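Local structure of serine protease inhibitor 4, isoform B (4P0F) at residues A[103-108]-A[303-308]; A[295-300]-A[310-315]; A[73-78]-A[114-119]. The protein is a serpin, probably inhibiting serine-type and cysteine-type endopeptidases, and is seen here in its cleaved form. One frame throughout, in Å; residues are numbered along the deposited sequence.

Interaction 1 of 3, residues A[103-108]-A[303-308]; sequences YQLRQE and KMLQSP
The Tyr103 ring has the CB of Ser307 lying in its plane at one edge, 3.9 Å from CE2, while CD1 of Leu305 reaches CD2 obliquely at 4.0 Å. With chi1 at -73°, CG stands opposite the carbonyl carbon, and the ring reaches Leu305 and Ser307 before its OH bonds to Glu309. An alanine at Tyr103 would leave Leu305 CD1 and Ser307 CB without the ring beside them and is likely to cost Glu309 this hydroxyl partner. A second flat group, the Arg106 guanidinium, is approached obliquely by Leu305 O and the CA of Lys303; its NH1 is bonded to Gly302 O. Nearer the backbone, Arg106 CG sits 3.2 Å from Leu305 O. Leu105 CD2 meets Leu305 CD2 at 3.7 Å. Two nearly straight bonds join the two segments, Gln306 N to Gln104 O (3.0 Å) and Arg106 N to Met304 O (2.9 Å), the second donor standing above the carbonyl plane. A water accepts from both Gln104 N and Ser307 N. Leu105 and Leu305 thus form the non-hydrogen-bonded pair of a single antiparallel bridge, tying the lead-in to helix 107-115 to the loop before strand 311-324 of the serpin fold.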
# COMPACT_ATOMS: atom_id res chain seq x y z
N TYR A 103 12.59 8.52 26.49
CA TYR A 103 12.67 7.07 26.33
C TYR A 103 13.75 6.70 25.32
O TYR A 103 13.90 7.36 24.30
CB TYR A 103 11.31 6.50 25.91
CG TYR A 103 10.32 6.50 27.04
CD1 TYR A 103 9.57 7.63 27.33
CD2 TYR A 103 10.17 5.38 27.87
CE1 TYR A 103 8.69 7.64 28.39
CE2 TYR A 103 9.28 5.39 28.91
CZ TYR A 103 8.53 6.52 29.17
OH TYR A 103 7.65 6.55 30.22
N GLN A 104 14.51 5.67 25.64
CA GLN A 104 15.58 5.18 24.77
C GLN A 104 15.17 3.86 24.13
O GLN A 104 14.62 2.99 24.80
CB GLN A 104 16.87 4.99 25.56
CG GLN A 104 17.33 6.24 26.29
CD GLN A 104 18.73 6.09 26.84
OE1 GLN A 104 18.91 5.81 28.03
NE2 GLN A 104 19.72 6.29 25.98
N LEU A 105 15.44 3.73 22.84
CA LEU A 105 15.24 2.47 22.15
C LEU A 105 16.24 1.45 22.63
O LEU A 105 17.35 1.80 23.02
CB LEU A 105 15.39 2.66 20.64
CG LEU A 105 14.45 3.65 19.96
CD1 LEU A 105 14.67 3.61 18.46
CD2 LEU A 105 13.00 3.37 20.28
N ARG A 106 15.87 0.17 22.61
CA ARG A 106 16.83 -0.88 22.85
C ARG A 106 17.81 -0.94 21.69
O ARG A 106 17.44 -0.63 20.56
CB ARG A 106 16.13 -2.23 23.04
CG ARG A 106 15.27 -2.25 24.29
CD ARG A 106 14.79 -3.63 24.65
NE ARG A 106 15.86 -4.50 25.14
CZ ARG A 106 15.67 -5.74 25.59
NH1 ARG A 106 14.45 -6.26 25.65
NH2 ARG A 106 16.70 -6.46 26.00
N GLN A 107 19.05 -1.32 21.97
CA GLN A 107 20.11 -1.26 20.96
C GLN A 107 19.80 -2.09 19.71
O GLN A 107 19.96 -1.59 18.59
CB GLN A 107 21.44 -1.72 21.57
CG GLN A 107 22.62 -1.54 20.63
CD GLN A 107 23.93 -2.02 21.23
OE1 GLN A 107 24.08 -2.10 22.45
NE2 GLN A 107 24.88 -2.36 20.37
N GLU A 108 19.36 -3.33 19.86
CA GLU A 108 19.14 -4.19 18.69
C GLU A 108 18.01 -3.66 17.81
O GLU A 108 18.13 -3.64 16.58
CB GLU A 108 18.85 -5.63 19.12
CG GLU A 108 18.62 -6.60 17.96
CD GLU A 108 19.86 -6.84 17.11
OE1 GLU A 108 20.94 -6.31 17.44
OE2 GLU A 108 19.76 -7.58 16.10
N LYS A 303 10.87 -5.57 23.38
CA LYS A 303 12.15 -5.38 22.73
C LYS A 303 12.27 -4.01 22.06
O LYS A 303 13.28 -3.71 21.43
CB LYS A 303 12.42 -6.50 21.73
CG LYS A 303 13.00 -7.74 22.43
CD LYS A 303 12.91 -9.00 21.57
CE LYS A 303 14.07 -9.12 20.60
NZ LYS A 303 13.95 -10.35 19.75
N MET A 304 11.26 -3.16 22.24
CA MET A 304 11.29 -1.81 21.68
C MET A 304 12.10 -0.82 22.51
O MET A 304 13.01 -0.18 22.00
CB MET A 304 9.86 -1.28 21.50
CG MET A 304 9.13 -1.93 20.37
SD MET A 304 7.49 -1.24 20.12
CE MET A 304 7.15 -1.78 18.43
N LEU A 305 11.77 -0.71 23.80
CA LEU A 305 12.35 0.31 24.68
C LEU A 305 13.16 -0.28 25.84
O LEU A 305 12.89 -1.38 26.31
CB LEU A 305 11.24 1.18 25.27
CG LEU A 305 10.30 1.89 24.30
CD1 LEU A 305 9.25 2.66 25.09
CD2 LEU A 305 11.08 2.82 23.40
N GLN A 306 14.13 0.48 26.34
CA GLN A 306 14.86 0.03 27.51
C GLN A 306 13.93 -0.06 28.72
O GLN A 306 14.11 -0.90 29.60
CB GLN A 306 16.04 0.96 27.79
CG GLN A 306 17.03 0.99 26.64
CD GLN A 306 18.28 1.79 26.94
OE1 GLN A 306 18.36 2.49 27.95
NE2 GLN A 306 19.26 1.69 26.05
N SER A 307 12.92 0.81 28.75
CA SER A 307 11.92 0.80 29.81
C SER A 307 11.16 -0.50 29.90
O SER A 307 10.76 -1.04 28.87
CB SER A 307 10.93 1.94 29.58
OG SER A 307 9.81 1.80 30.44
N PRO A 308 10.90 -1.00 31.12
CA PRO A 308 10.13 -2.24 31.22
C PRO A 308 8.60 -2.06 31.10
O PRO A 308 7.87 -3.05 31.22
CB PRO A 308 10.50 -2.77 32.61
CG PRO A 308 10.80 -1.57 33.39
CD PRO A 308 11.41 -0.57 32.44
O HOH W 1 13.40 3.76 27.77

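Interaction 2 of 3, residues A[295-300]-A[310-315]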
# COMPACT_ATOMS: atom_id res chain seq x y z
N PHE A 295 -2.84 -5.53 19.72
CA PHE A 295 -3.74 -4.45 20.19
C PHE A 295 -4.27 -4.68 21.60
O PHE A 295 -4.92 -3.80 22.17
CB PHE A 295 -4.93 -4.30 19.24
CG PHE A 295 -4.55 -4.23 17.81
CD1 PHE A 295 -3.94 -3.11 17.29
CD2 PHE A 295 -4.80 -5.31 16.96
CE1 PHE A 295 -3.58 -3.05 15.97
CE2 PHE A 295 -4.44 -5.26 15.66
CZ PHE A 295 -3.84 -4.13 15.14
N SER A 296 -4.02 -5.87 22.13
CA SER A 296 -4.60 -6.30 23.39
C SER A 296 -3.70 -5.99 24.57
O SER A 296 -2.53 -5.66 24.42
CB SER A 296 -4.87 -7.80 23.36
OG SER A 296 -3.67 -8.52 23.62
N ASP A 297 -4.25 -6.17 25.77
CA ASP A 297 -3.47 -5.98 26.98
C ASP A 297 -2.52 -7.14 27.23
O ASP A 297 -1.78 -7.14 28.22
CB ASP A 297 -4.39 -5.77 28.17
CG ASP A 297 -4.97 -4.36 28.22
OD1 ASP A 297 -4.32 -3.42 27.70
OD2 ASP A 297 -6.07 -4.20 28.79
N GLN A 298 -2.51 -8.12 26.32
CA GLN A 298 -1.54 -9.20 26.36
C GLN A 298 -0.39 -8.98 25.38
O GLN A 298 0.48 -9.83 25.24
CB GLN A 298 -2.22 -10.53 26.07
CG GLN A 298 -3.19 -10.98 27.15
CD GLN A 298 -4.48 -10.18 27.16
OE1 GLN A 298 -5.14 -10.02 26.13
NE2 GLN A 298 -4.86 -9.68 28.33
N ALA A 299 -0.37 -7.83 24.71
CA ALA A 299 0.66 -7.55 23.71
C ALA A 299 2.05 -7.60 24.32
O ALA A 299 2.25 -7.18 25.46
CB ALA A 299 0.43 -6.19 23.08
N GLU A 300 3.00 -8.09 23.53
CA GLU A 300 4.38 -8.25 23.96
C GLU A 300 5.32 -7.47 23.05
O GLU A 300 5.68 -7.93 21.97
CB GLU A 300 4.74 -9.73 23.96
CG GLU A 300 3.94 -10.53 24.99
CD GLU A 300 3.16 -11.71 24.46
OE1 GLU A 300 2.84 -11.76 23.26
OE2 GLU A 300 2.84 -12.61 25.28
N PRO A 310 5.09 -2.28 29.92
CA PRO A 310 4.42 -3.02 28.85
C PRO A 310 3.75 -2.09 27.84
O PRO A 310 3.19 -1.06 28.23
CB PRO A 310 3.38 -3.85 29.60
CG PRO A 310 3.91 -3.98 30.96
CD PRO A 310 4.63 -2.70 31.25
N LEU A 311 3.82 -2.47 26.56
CA LEU A 311 3.33 -1.64 25.46
C LEU A 311 2.29 -2.38 24.64
O LEU A 311 2.25 -3.61 24.64
CB LEU A 311 4.47 -1.22 24.52
CG LEU A 311 5.71 -0.58 25.16
CD1 LEU A 311 6.77 -0.33 24.09
CD2 LEU A 311 5.35 0.70 25.87
N LYS A 312 1.45 -1.63 23.94
CA LYS A 312 0.55 -2.20 22.94
C LYS A 312 0.30 -1.20 21.81
O LYS A 312 0.59 -0.02 21.92
CB LYS A 312 -0.78 -2.62 23.58
CG LYS A 312 -1.65 -1.47 24.01
CD LYS A 312 -2.91 -1.97 24.70
CE LYS A 312 -3.79 -0.82 25.15
NZ LYS A 312 -5.05 -1.32 25.78
N VAL A 313 -0.23 -1.70 20.70
CA VAL A 313 -0.55 -0.84 19.56
C VAL A 313 -1.93 -0.21 19.75
O VAL A 313 -2.91 -0.93 19.99
CB VAL A 313 -0.50 -1.64 18.25
CG1 VAL A 313 -0.97 -0.80 17.07
CG2 VAL A 313 0.91 -2.16 18.00
N SER A 314 -2.02 1.11 19.65
CA SER A 314 -3.29 1.82 19.81
C SER A 314 -3.94 2.20 18.48
O SER A 314 -5.14 2.45 18.43
CB SER A 314 -3.09 3.09 20.63
OG SER A 314 -2.00 3.84 20.12
N ALA A 315 -3.15 2.28 17.42
CA ALA A 315 -3.70 2.60 16.10
C ALA A 315 -2.75 2.21 14.98
O ALA A 315 -1.54 2.28 15.13
CB ALA A 315 -4.02 4.08 16.01
O HOH W 2 -5.02 -1.14 21.39
O HOH W 3 -6.62 -3.08 24.14
O HOH W 4 4.52 -5.17 25.92
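A type I turn from Ser296 to Ala299, combined with an ST turn in which Ser296 OG accepts from Gln298 N and is also hydrogen-bonded to Arg293 O, sits against the start of strand 311-324, itself paired with strand 328-341, the reactive-centre strand taken into the sheet of a cleaved serpin. Lys312 leans onto the turn. Its CG takes the crowded position between the backbone N and the carbonyl carbon (chi1 71°), and from there the chain runs fully extended, bringing NZ within 2.9 Å of Asp297 OD1, which it meets from above the carboxylate plane in a salt bridge. Along the way Lys312 CB passes Ser296 O at 3.6 Å and lies 3.8 Å from Ala299 CB, a methyl that also rests 3.5 Å from Leu311 O. The Phe295 ring runs along the Val313 side chain, Phe295 CE1 3.6 Å from Val313 CG1; the carbonyl oxygen of Val313 lies at the ring's edge. One water links Phe295 O to Lys312 NZ, another donates to both Phe295 O and Val313 O, and a third runs from Leu311 N to Ala299 O. Water thus bridges the two backbones, and the lysine ammonium, between carboxylate and water, would be expected to stay charged.

Interaction 3 of 3, residues A[73-78]-A[114-119]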
# COMPACT_ATOMS: atom_id res chain seq x y z
N GLN A 73 17.10 -11.77 10.08
CA GLN A 73 16.82 -12.26 8.74
C GLN A 73 15.62 -11.52 8.14
O GLN A 73 15.60 -11.19 6.95
CB GLN A 73 16.58 -13.77 8.75
CG GLN A 73 17.82 -14.56 9.14
CD GLN A 73 17.61 -16.06 9.08
OE1 GLN A 73 16.49 -16.55 8.93
NE2 GLN A 73 18.70 -16.81 9.21
N ILE A 74 14.62 -11.23 8.97
CA ILE A 74 13.47 -10.46 8.52
C ILE A 74 13.92 -9.07 8.07
O ILE A 74 13.56 -8.61 6.99
CB ILE A 74 12.42 -10.32 9.64
CG1 ILE A 74 11.79 -11.68 9.95
CG2 ILE A 74 11.35 -9.30 9.27
CD1 ILE A 74 10.99 -11.67 11.25
N ALA A 75 14.72 -8.42 8.91
CA ALA A 75 15.18 -7.08 8.63
C ALA A 75 15.97 -7.06 7.33
O ALA A 75 15.79 -6.17 6.48
CB ALA A 75 16.04 -6.55 9.78
N HIS A 76 16.84 -8.05 7.16
CA HIS A 76 17.65 -8.11 5.96
C HIS A 76 16.80 -8.26 4.70
O HIS A 76 17.15 -7.74 3.65
CB HIS A 76 18.66 -9.25 6.04
CG HIS A 76 19.69 -9.21 4.96
ND1 HIS A 76 20.58 -8.17 4.83
CD2 HIS A 76 19.95 -10.07 3.94
CE1 HIS A 76 21.36 -8.40 3.79
NE2 HIS A 76 21.00 -9.54 3.23
N SER A 77 15.68 -8.96 4.81
CA SER A 77 14.84 -9.20 3.63
C SER A 77 14.23 -7.89 3.14
O SER A 77 14.06 -7.69 1.94
CB SER A 77 13.75 -10.25 3.92
OG SER A 77 12.72 -9.74 4.75
N PHE A 78 13.92 -6.99 4.07
CA PHE A 78 13.39 -5.68 3.71
C PHE A 78 14.50 -4.77 3.21
O PHE A 78 14.28 -3.96 2.31
CB PHE A 78 12.66 -5.04 4.89
CG PHE A 78 11.27 -5.59 5.09
CD1 PHE A 78 11.08 -6.76 5.81
CD2 PHE A 78 10.18 -4.97 4.53
CE1 PHE A 78 9.82 -7.29 5.97
CE2 PHE A 78 8.91 -5.50 4.70
CZ PHE A 78 8.74 -6.66 5.42
N SER A 114 17.81 1.15 11.87
CA SER A 114 18.70 2.07 11.17
C SER A 114 19.43 1.42 10.00
O SER A 114 19.44 1.96 8.90
CB SER A 114 19.74 2.65 12.15
OG SER A 114 19.10 3.20 13.29
N LYS A 115 20.04 0.25 10.22
CA LYS A 115 20.92 -0.35 9.23
C LYS A 115 20.15 -1.11 8.15
O LYS A 115 20.57 -1.11 6.99
CB LYS A 115 21.92 -1.31 9.89
CG LYS A 115 22.95 -0.64 10.78
CD LYS A 115 23.83 -1.69 11.43
CE LYS A 115 25.03 -1.09 12.12
NZ LYS A 115 25.85 -2.14 12.78
N GLN A 116 19.05 -1.75 8.52
CA GLN A 116 18.33 -2.62 7.59
C GLN A 116 17.09 -1.95 7.00
O GLN A 116 16.84 -2.07 5.80
CB GLN A 116 17.95 -3.93 8.29
CG GLN A 116 19.14 -4.67 8.89
CD GLN A 116 20.15 -5.10 7.84
OE1 GLN A 116 19.78 -5.42 6.70
NE2 GLN A 116 21.42 -5.12 8.22
N PHE A 117 16.31 -1.25 7.83
CA PHE A 117 15.14 -0.54 7.34
C PHE A 117 15.47 0.89 6.96
O PHE A 117 14.60 1.63 6.49
CB PHE A 117 14.01 -0.56 8.38
CG PHE A 117 13.25 -1.85 8.43
CD1 PHE A 117 13.69 -2.89 9.23
CD2 PHE A 117 12.11 -2.03 7.68
CE1 PHE A 117 13.01 -4.09 9.28
CE2 PHE A 117 11.41 -3.22 7.73
CZ PHE A 117 11.86 -4.25 8.53
N LEU A 118 16.73 1.28 7.14
CA LEU A 118 17.20 2.59 6.71
C LEU A 118 16.34 3.67 7.35
O LEU A 118 16.11 4.74 6.77
CB LEU A 118 17.19 2.69 5.18
CG LEU A 118 17.98 1.60 4.44
CD1 LEU A 118 17.88 1.82 2.93
CD2 LEU A 118 19.45 1.58 4.87
N SER A 119 15.89 3.39 8.56
CA SER A 119 14.96 4.26 9.26
C SER A 119 15.65 5.42 9.94
O SER A 119 16.71 5.25 10.54
CB SER A 119 14.17 3.47 10.30
OG SER A 119 13.16 4.28 10.88
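Ala75 packs against both Gln116 and Phe117: its CB lies 3.6 Å from Gln116 CB and is touched by Gln116 CG too, while its CA lies 3.8 Å from CE1 of Phe117. One residue on, His76 has CG anti to its own backbone nitrogen (chi1 -169°), which brings ND1 round to Gln116 OE1 at 3.4 Å, a weak hydrogen bond with the oxygen near the plane of the imidazole, at its edge. The Gln116 chain is bent at chi2 to meet it, and the ring and amide planes are turned 55° apart. Within the serpin fold, the residues just past helix 107-115 pack here against helix 71-84, with helix 38-49 beneath both phenylalanines. Ser77 faces away, its OG bonded back to Ile74 O in the preceding turn. Phe78 points toward Phe117, and CG of the first ring lies 3.6 Å from CE2 of the second. The planes are near parallel, at 28°, but displaced from each other, with centroids 5.1 Å apart, so the rings scarcely overlap and CE2 and CZ of Phe117 touch CB and CG of Phe78. A further aromatic, Phe10, meets Phe78 edge-to-face.

Overall arrangement
Interactions 1 and 2 share the long loop between helix 283-288 and strand 311-324, and their centres are 16 Å apart. They touch: Leu311 CD1 of interaction 2 packs 4.0 Å from Leu305 CD1 and 4.1 Å from Met304 SD of interaction 1. Interactions 1 and 3 sit at opposite ends of helix 107-115, one at its lead-in and one at its exit, with centres 17 Å apart and nearest atoms about 7 Å apart. Interaction 3 stands well clear of interaction 2, the centres being 23 Å apart. Interaction 2 borders the inserted strand 328-341, where the Lys312 and Arg340 backbones are hydrogen-bonded.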